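PDB 5KEC: flagellar brake protein YcgR from Klebsiella pneumoniae, which binds cyclic di-GMP and, as the transcriptional activator MrkH, probably turns on the genes of type 3 fimbriae during biofilm formation. Local coordinates for residues B[142-147]-B[205-209]; B[34-39]-B[55-60]; B[73-78]-B[103-107]. All blocks are in the same frame, centred on the assembly; numbering follows the deposited sequence.

Contact 1: B[142-147]-B[205-209]; sequences ISDGGC and ISCQF
Phe209 turns its ring toward the 142-147 turn by holding CG anti to its own carbonyl carbon (chi1 -70°). Cys147 puts SG between its backbone N and carbonyl carbon (chi1 63°), and the sulfur then meets the same ring. Gly146 CA lies over one face, displaced toward the rim, 3.7 Å from the centroid of the Phe209 ring. This is a CH-pi contact. The sulfur-aromatic contact is oblique, with Cys147 SG 3.6 Å from Phe209 CE2. At the ring edge, Asp144 O lies in the plane. Ile142 crosses the Phe209 side chain at about a right angle, its CG1 4.1 Å from Phe209 CZ.

The backbones join strands 146-151 and 199-210. Cys147 and Cys207 form an antiparallel hydrogen-bonded pair. Cys207 N reaches Cys147 O at 2.9 Å, almost end-on to the carbonyl. The return bond, Cys147 N to Cys207 O, is longer at 3.2 Å and comes from outside the carbonyl plane. Gly145 O accepts from Phe209 N at 2.8 Å. It also takes a bond from a water that bridges to Phe209 O.

Ser143 OG accepts from Gly145 N, an ST turn, and from Gly146 N, which makes an ST motif. Asp141, Ser143 and Gly146 fit the DxSxxG signature of PilZ domains. Ser143, Gly146, Ser206 and Cys207 all contact cyclic di-GMP in the ligand-bound protein. The Phe209 ring and Ser143 OG approach Gly146 from different directions. The chemistry therefore implies a nucleotide-binding turn tied internally by its serine and backed by an aromatic ring.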
loop_
_atom_site.group_PDB
_atom_site.type_symbol
_atom_site.label_atom_id
_atom_site.label_comp_id
_atom_site.label_asym_id
_atom_site.label_seq_id
_atom_site.Cartn_x
_atom_site.Cartn_y
_atom_site.Cartn_z
ATOM N N ILE B 142 10.664 6.278 -0.187
ATOM C CA ILE B 142 9.703 6.264 0.899
ATOM C C ILE B 142 8.337 6.760 0.436
ATOM O O ILE B 142 8.235 7.683 -0.376
ATOM C CB ILE B 142 10.222 7.119 2.085
ATOM C CG1 ILE B 142 9.357 6.931 3.328
ATOM C CG2 ILE B 142 10.311 8.589 1.695
ATOM C CD1 ILE B 142 9.876 7.687 4.529
ATOM N N SER B 143 7.291 6.107 0.926
ATOM C CA SER B 143 5.929 6.582 0.741
ATOM C C SER B 143 5.340 6.675 2.137
ATOM O O SER B 143 6.077 6.601 3.118
ATOM C CB SER B 143 5.124 5.619 -0.130
ATOM O OG SER B 143 4.968 4.363 0.502
ATOM N N ASP B 144 4.029 6.844 2.242
ATOM C CA ASP B 144 3.407 6.909 3.559
ATOM C C ASP B 144 3.056 5.513 4.053
ATOM O O ASP B 144 2.618 5.338 5.189
ATOM C CB ASP B 144 2.176 7.822 3.550
ATOM C CG ASP B 144 1.176 7.436 2.492
ATOM O OD1 ASP B 144 0.456 8.335 2.007
ATOM O OD2 ASP B 144 1.106 6.237 2.147
ATOM N N GLY B 145 3.272 4.519 3.199
ATOM C CA GLY B 145 2.950 3.149 3.548
ATOM C C GLY B 145 4.169 2.254 3.666
ATOM O O GLY B 145 4.097 1.162 4.231
ATOM N N GLY B 146 5.295 2.708 3.129
ATOM C CA GLY B 146 6.507 1.916 3.204
ATOM C C GLY B 146 7.750 2.602 2.680
ATOM O O GLY B 146 7.775 3.816 2.464
ATOM N N CYS B 147 8.794 1.810 2.479
ATOM C CA CYS B 147 10.074 2.335 2.042
ATOM C C CYS B 147 10.918 1.213 1.479
ATOM O O CYS B 147 10.670 0.038 1.754
ATOM C CB CYS B 147 10.808 2.980 3.216
ATOM S SG CYS B 147 11.223 1.801 4.523
ATOM N N ILE B 205 15.460 -4.019 -0.117
ATOM C CA ILE B 205 14.393 -4.657 0.632
ATOM C C ILE B 205 13.220 -3.702 0.742
ATOM O O ILE B 205 13.337 -2.626 1.328
ATOM C CB ILE B 205 14.858 -5.093 2.033
ATOM C CG1 ILE B 205 16.032 -6.068 1.920
ATOM C CG2 ILE B 205 13.713 -5.733 2.794
ATOM C CD1 ILE B 205 17.381 -5.433 2.136
ATOM N N SER B 206 12.097 -4.090 0.144
ATOM C CA SER B 206 10.903 -3.263 0.162
ATOM C C SER B 206 10.090 -3.638 1.375
ATOM O O SER B 206 9.828 -4.816 1.617
ATOM C CB SER B 206 10.081 -3.450 -1.116
ATOM O OG SER B 206 10.789 -2.943 -2.233
ATOM N N CYS B 207 9.701 -2.633 2.146
ATOM C CA CYS B 207 9.034 -2.880 3.414
ATOM C C CYS B 207 7.723 -2.131 3.530
ATOM O O CYS B 207 7.512 -1.105 2.883
ATOM C CB CYS B 207 9.958 -2.501 4.571
ATOM S SG CYS B 207 11.430 -3.556 4.684
ATOM N N GLN B 208 6.836 -2.665 4.355
ATOM C CA GLN B 208 5.588 -2.002 4.661
ATOM C C GLN B 208 5.693 -1.503 6.095
ATOM O O GLN B 208 6.120 -2.240 6.981
ATOM C CB GLN B 208 4.431 -2.986 4.514
ATOM C CG GLN B 208 3.056 -2.356 4.557
ATOM C CD GLN B 208 1.953 -3.392 4.490
ATOM O OE1 GLN B 208 1.406 -3.797 5.517
ATOM N NE2 GLN B 208 1.624 -3.830 3.278
ATOM N N PHE B 209 5.335 -0.241 6.311
ATOM C CA PHE B 209 5.325 0.336 7.652
ATOM C C PHE B 209 4.212 -0.268 8.499
ATOM O O PHE B 209 3.068 -0.360 8.056
ATOM C CB PHE B 209 5.111 1.851 7.580
ATOM C CG PHE B 209 6.276 2.611 7.025
ATOM C CD1 PHE B 209 6.070 3.724 6.226
ATOM C CD2 PHE B 209 7.574 2.230 7.315
ATOM C CE1 PHE B 209 7.140 4.437 5.720
ATOM C CE2 PHE B 209 8.648 2.937 6.811
ATOM C CZ PHE B 209 8.432 4.042 6.014
HETATM O O HOH W 1 1.860 0.545 5.898
#

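Contact 2: B[34-39]-B[55-60]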
loop_
_atom_site.group_PDB
_atom_site.type_symbol
_atom_site.label_atom_id
_atom_site.label_comp_id
_atom_site.label_asym_id
_atom_site.label_seq_id
_atom_site.Cartn_x
_atom_site.Cartn_y
_atom_site.Cartn_z
ATOM N N PHE B 34 -2.201 -4.915 -4.030
ATOM C CA PHE B 34 -1.585 -5.584 -2.888
ATOM C C PHE B 34 -0.103 -5.776 -3.137
ATOM O O PHE B 34 0.295 -6.320 -4.168
ATOM C CB PHE B 34 -2.269 -6.917 -2.561
ATOM C CG PHE B 34 -2.658 -7.718 -3.768
ATOM C CD1 PHE B 34 -1.860 -8.755 -4.214
ATOM C CD2 PHE B 34 -3.827 -7.441 -4.450
ATOM C CE1 PHE B 34 -2.217 -9.493 -5.319
ATOM C CE2 PHE B 34 -4.189 -8.177 -5.555
ATOM C CZ PHE B 34 -3.382 -9.204 -5.990
ATOM N N ASN B 35 0.708 -5.300 -2.199
ATOM C CA ASN B 35 2.153 -5.421 -2.304
ATOM C C ASN B 35 2.693 -4.783 -3.586
ATOM O O ASN B 35 2.658 -3.565 -3.751
ATOM C CB ASN B 35 2.555 -6.895 -2.224
ATOM C CG ASN B 35 1.941 -7.604 -1.024
ATOM O OD1 ASN B 35 1.776 -7.009 0.042
ATOM N ND2 ASN B 35 1.597 -8.878 -1.197
ATOM N N ASN B 36 3.175 -5.623 -4.495
ATOM C CA ASN B 36 3.792 -5.172 -5.734
ATOM C C ASN B 36 2.785 -5.105 -6.872
ATOM O O ASN B 36 3.044 -4.513 -7.926
ATOM C CB ASN B 36 4.888 -6.159 -6.126
ATOM C CG ASN B 36 6.195 -5.480 -6.429
ATOM O OD1 ASN B 36 6.485 -4.408 -5.894
ATOM N ND2 ASN B 36 7.002 -6.098 -7.290
ATOM N N THR B 37 1.634 -5.722 -6.644
ATOM C CA THR B 37 0.742 -6.101 -7.726
ATOM C C THR B 37 -0.528 -5.269 -7.802
ATOM O O THR B 37 -1.038 -4.781 -6.798
ATOM C CB THR B 37 0.356 -7.587 -7.597
ATOM O OG1 THR B 37 1.546 -8.382 -7.523
ATOM C CG2 THR B 37 -0.488 -8.041 -8.783
ATOM N N SER B 38 -1.030 -5.123 -9.019
ATOM C CA SER B 38 -2.299 -4.467 -9.269
ATOM C C SER B 38 -3.034 -5.277 -10.316
ATOM O O SER B 38 -2.470 -5.617 -11.357
ATOM C CB SER B 38 -2.071 -3.044 -9.773
ATOM O OG SER B 38 -3.217 -2.548 -10.432
ATOM N N ILE B 39 -4.286 -5.613 -10.040
ATOM C CA ILE B 39 -5.091 -6.284 -11.050
ATOM C C ILE B 39 -6.357 -5.488 -11.336
ATOM O O ILE B 39 -6.877 -4.789 -10.469
ATOM C CB ILE B 39 -5.439 -7.735 -10.655
ATOM C CG1 ILE B 39 -6.646 -7.769 -9.722
ATOM C CG2 ILE B 39 -4.237 -8.421 -10.013
ATOM C CD1 ILE B 39 -7.016 -9.160 -9.277
ATOM N N THR B 55 -10.813 -13.817 -8.897
ATOM C CA THR B 55 -9.480 -13.799 -9.469
ATOM C C THR B 55 -8.724 -15.056 -9.067
ATOM O O THR B 55 -8.989 -15.639 -8.021
ATOM C CB THR B 55 -8.694 -12.562 -8.993
ATOM O OG1 THR B 55 -7.351 -12.626 -9.485
ATOM C CG2 THR B 55 -8.663 -12.506 -7.477
ATOM N N HIS B 56 -7.784 -15.481 -9.901
ATOM C CA HIS B 56 -6.964 -16.637 -9.564
ATOM C C HIS B 56 -5.831 -16.263 -8.611
ATOM O O HIS B 56 -5.219 -17.134 -7.997
ATOM C CB HIS B 56 -6.414 -17.308 -10.827
ATOM C CG HIS B 56 -7.415 -18.163 -11.541
ATOM N ND1 HIS B 56 -8.272 -17.665 -12.500
ATOM C CD2 HIS B 56 -7.703 -19.482 -11.430
ATOM C CE1 HIS B 56 -9.040 -18.641 -12.952
ATOM N NE2 HIS B 56 -8.714 -19.754 -12.318
ATOM N N ARG B 57 -5.563 -14.967 -8.481
ATOM C CA ARG B 57 -4.461 -14.496 -7.645
ATOM C C ARG B 57 -4.746 -14.685 -6.154
ATOM O O ARG B 57 -5.902 -14.684 -5.721
ATOM C CB ARG B 57 -4.167 -13.021 -7.925
ATOM C CG ARG B 57 -4.388 -12.600 -9.366
ATOM C CD ARG B 57 -3.335 -13.167 -10.296
ATOM N NE ARG B 57 -2.027 -12.562 -10.070
ATOM C CZ ARG B 57 -1.079 -12.471 -10.995
ATOM N NH1 ARG B 57 -1.294 -12.937 -12.218
ATOM N NH2 ARG B 57 0.083 -11.905 -10.700
ATOM N N LYS B 58 -3.685 -14.852 -5.373
ATOM C CA LYS B 58 -3.814 -14.898 -3.921
ATOM C C LYS B 58 -3.697 -13.481 -3.373
ATOM O O LYS B 58 -2.761 -12.751 -3.705
ATOM C CB LYS B 58 -2.735 -15.790 -3.293
ATOM C CG LYS B 58 -2.928 -17.293 -3.495
ATOM C CD LYS B 58 -2.582 -17.729 -4.912
ATOM C CE LYS B 58 -2.162 -19.194 -4.950
ATOM N NZ LYS B 58 -3.186 -20.095 -4.347
ATOM N N ILE B 59 -4.655 -13.094 -2.541
ATOM C CA ILE B 59 -4.662 -11.766 -1.949
ATOM C C ILE B 59 -4.578 -11.892 -0.436
ATOM O O ILE B 59 -5.382 -12.601 0.170
ATOM C CB ILE B 59 -5.939 -10.996 -2.326
ATOM C CG1 ILE B 59 -6.114 -10.970 -3.845
ATOM C CG2 ILE B 59 -5.907 -9.580 -1.766
ATOM C CD1 ILE B 59 -7.479 -10.483 -4.290
ATOM N N PRO B 60 -3.607 -11.199 0.179
ATOM C CA PRO B 60 -3.408 -11.260 1.633
ATOM C C PRO B 60 -4.702 -11.009 2.401
ATOM O O PRO B 60 -5.492 -10.142 2.020
ATOM C CB PRO B 60 -2.399 -10.133 1.902
ATOM C CG PRO B 60 -2.392 -9.288 0.657
ATOM C CD PRO B 60 -2.696 -10.237 -0.460
#
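Phe34 and Ile59 make the central apolar contact. Ile59 CG1 sits over one face of the Phe34 ring, toward the rim, and its 4.1 Å distance to the ring centroid makes a CH-pi contact. The two side chains meet at about a right angle. Phe34 CG lies between the backbone N and the carbonyl carbon (chi1 40°), and the ring reaches across to the 55-60 loop. Pro60 packs nearer the root of the side chain, with Pro60 CD 4.0 Å from Phe34 CB. Further along, Ile39 CD1 touches the side chain of Thr55, 3.5 Å from Thr55 OG1. Ile39 CG2 lies 4.2 Å from Arg57 CG, so the aliphatic part of the arginine takes part.

A type II' beta turn from Phe34 to Thr37 links strands 29-34 and 37-46 in a hairpin. The loop 55-60 leaves strand 50-55 of the same sheet and folds over the side of this hairpin, within the YcgR-like domain.

Polar bonds hold each segment separately. Phe34 and Thr37 exchange two backbone hydrogen bonds across the turn. Thr55 OG1 accepts from Arg57 N at 3.1 Å, an ST turn. Tyr96 OH is hydrogen-bonded to both Arg57 O and Ile59 N, which ties down the loop. Asn36 O has a weak bond from Arg114, a cyclic di-GMP-binding residue in the ligand-bound protein.

Contact 3: B[73-78]-B[103-107]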
loop_
_atom_site.group_PDB
_atom_site.type_symbol
_atom_site.label_atom_id
_atom_site.label_comp_id
_atom_site.label_asym_id
_atom_site.label_seq_id
_atom_site.Cartn_x
_atom_site.Cartn_y
_atom_site.Cartn_z
ATOM N N SER B 73 -17.489 9.155 -12.915
ATOM C CA SER B 73 -17.576 10.342 -12.075
ATOM C C SER B 73 -16.221 10.685 -11.461
ATOM O O SER B 73 -16.052 11.746 -10.863
ATOM C CB SER B 73 -18.615 10.129 -10.976
ATOM O OG SER B 73 -18.305 8.984 -10.196
ATOM N N GLY B 74 -15.262 9.782 -11.626
ATOM C CA GLY B 74 -13.931 9.952 -11.072
ATOM C C GLY B 74 -13.495 8.678 -10.382
ATOM O O GLY B 74 -14.297 7.769 -10.192
ATOM N N LYS B 75 -12.222 8.599 -10.015
ATOM C CA LYS B 75 -11.727 7.436 -9.298
ATOM C C LYS B 75 -12.316 7.430 -7.890
ATOM O O LYS B 75 -12.247 8.432 -7.174
ATOM C CB LYS B 75 -10.198 7.452 -9.222
ATOM C CG LYS B 75 -9.487 7.761 -10.539
ATOM C CD LYS B 75 -9.779 6.716 -11.599
ATOM C CE LYS B 75 -9.084 7.049 -12.913
ATOM N NZ LYS B 75 -9.610 6.222 -14.040
ATOM N N ILE B 76 -12.909 6.309 -7.497
ATOM C CA ILE B 76 -13.412 6.162 -6.138
ATOM C C ILE B 76 -12.465 5.267 -5.360
ATOM O O ILE B 76 -12.414 4.056 -5.591
ATOM C CB ILE B 76 -14.819 5.536 -6.118
ATOM C CG1 ILE B 76 -15.732 6.244 -7.123
ATOM C CG2 ILE B 76 -15.399 5.581 -4.713
ATOM C CD1 ILE B 76 -17.082 5.585 -7.284
ATOM N N GLU B 77 -11.703 5.854 -4.445
ATOM C CA GLU B 77 -10.768 5.056 -3.668
ATOM C C GLU B 77 -11.287 4.708 -2.275
ATOM O O GLU B 77 -12.010 5.482 -1.639
ATOM C CB GLU B 77 -9.388 5.716 -3.600
ATOM C CG GLU B 77 -9.308 6.981 -2.779
ATOM C CD GLU B 77 -7.912 7.575 -2.810
ATOM O OE1 GLU B 77 -7.527 8.125 -3.863
ATOM O OE2 GLU B 77 -7.196 7.476 -1.791
ATOM N N PHE B 78 -10.922 3.521 -1.819
ATOM C CA PHE B 78 -11.367 3.035 -0.531
ATOM C C PHE B 78 -10.515 1.845 -0.123
ATOM O O PHE B 78 -9.754 1.312 -0.928
ATOM C CB PHE B 78 -12.844 2.637 -0.594
ATOM C CG PHE B 78 -13.140 1.555 -1.589
ATOM C CD1 PHE B 78 -13.238 0.235 -1.186
ATOM C CD2 PHE B 78 -13.312 1.859 -2.934
ATOM C CE1 PHE B 78 -13.514 -0.768 -2.105
ATOM C CE2 PHE B 78 -13.588 0.864 -3.857
ATOM C CZ PHE B 78 -13.691 -0.451 -3.439
ATOM N N CYS B 103 -16.082 4.236 4.142
ATOM C CA CYS B 103 -15.721 5.548 3.636
ATOM C C CYS B 103 -15.218 5.453 2.200
ATOM O O CYS B 103 -14.418 4.580 1.865
ATOM C CB CYS B 103 -14.663 6.199 4.527
ATOM S SG CYS B 103 -14.569 7.995 4.351
ATOM N N LEU B 104 -15.710 6.351 1.355
ATOM C CA LEU B 104 -15.263 6.446 -0.021
ATOM C C LEU B 104 -14.727 7.842 -0.250
ATOM O O LEU B 104 -15.271 8.816 0.271
ATOM C CB LEU B 104 -16.420 6.207 -0.993
ATOM C CG LEU B 104 -17.095 4.838 -1.003
ATOM C CD1 LEU B 104 -18.282 4.853 -1.948
ATOM C CD2 LEU B 104 -16.097 3.771 -1.406
ATOM N N GLN B 105 -13.659 7.936 -1.031
ATOM C CA GLN B 105 -13.162 9.234 -1.458
ATOM C C GLN B 105 -13.052 9.297 -2.979
ATOM O O GLN B 105 -12.318 8.529 -3.597
ATOM C CB GLN B 105 -11.822 9.554 -0.801
ATOM C CG GLN B 105 -11.213 10.857 -1.277
ATOM C CD GLN B 105 -10.067 11.309 -0.402
ATOM O OE1 GLN B 105 -10.159 11.272 0.824
ATOM N NE2 GLN B 105 -8.974 11.734 -1.026
ATOM N N VAL B 106 -13.805 10.211 -3.577
ATOM C CA VAL B 106 -13.759 10.402 -5.011
ATOM C C VAL B 106 -12.598 11.318 -5.352
ATOM O O VAL B 106 -12.589 12.493 -4.983
ATOM C CB VAL B 106 -15.062 11.007 -5.545
ATOM C CG1 VAL B 106 -14.994 11.155 -7.059
ATOM C CG2 VAL B 106 -16.242 10.140 -5.145
ATOM N N VAL B 107 -11.610 10.765 -6.042
ATOM C CA VAL B 107 -10.447 11.524 -6.462
ATOM C C VAL B 107 -10.365 11.532 -7.981
ATOM O O VAL B 107 -10.835 10.611 -8.647
ATOM C CB VAL B 107 -9.154 10.928 -5.887
ATOM C CG1 VAL B 107 -9.084 11.164 -4.390
ATOM C CG2 VAL B 107 -9.076 9.438 -6.202
#
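Phe78 and Leu104 lie side by side and point the same way. Leu104 CD2 is 3.5 Å from Phe78 CB and meets the ring obliquely. Leu104 also meets Ile76 at a slant, with Ile76 CG2 3.8 Å from Leu104 CD2. Val106 joins the same face, its CG2 4.4 Å from Ile76 CG1. Helix 13-25 covers this face through Ile16, Ile19 and Phe20, whose ring meets that of Phe78 edge to face.

Segment 73-78 lies on strand 74-87, which pairs antiparallel with strand 104-107 in the N-terminal sheet. Ile76 and Val106 form a non-hydrogen-bonded pair. They are flanked by the hydrogen-bonded pairs Lys75-Val107 and Glu77-Gln105. Val107 N to Lys75 O is short at 2.7 Å. The partner bond, Lys75 N to Val107 O, is weak, with an angle of only 120° at the hydrogen. Glu77 N donates to Gln105 O at 2.9 Å, and Gln105 N returns a bond to Glu77 O within the carbonyl plane.

On the face of Lys75, Glu77, Gln105 and Val107, Glu77 and Gln105 run side by side, their carboxylate and amide planes 19° apart. Val107 crosses Glu77 at about a right angle. Glu77 CG lies between the backbone N and the carbonyl carbon (chi1 69°), and the extended chain sets OE1 against the valine, 3.1 Å from Val107 CG2. Glu77 OE2 forms a salt bridge with Arg111, which binds cyclic di-GMP in the ligand-bound protein. Lys75 bends away instead and hydrogen-bonds to His70 through NZ.

Contacts 2 and 3 belong to the same N-terminal sheet, with centres about 20 Å apart. Contact 1, in the second sheet, is the most buried, yet contains residues that bind cyclic di-GMP. Contact 2 is more exposed and joins a hairpin to a loop by side-chain packing. Contact 3 has one face under helix 13-25 and its other face partly exposed. Contacts 1 and 3 pair strands through backbone bonds. They differ in their side chains: an aromatic ring over a glycine in contact 1, an apolar face and a mixed, largely polar face in contact 3. Contact 3 has a salt bridge to a ligand-binding arginine, and contact 2 a weak hydrogen bond to another.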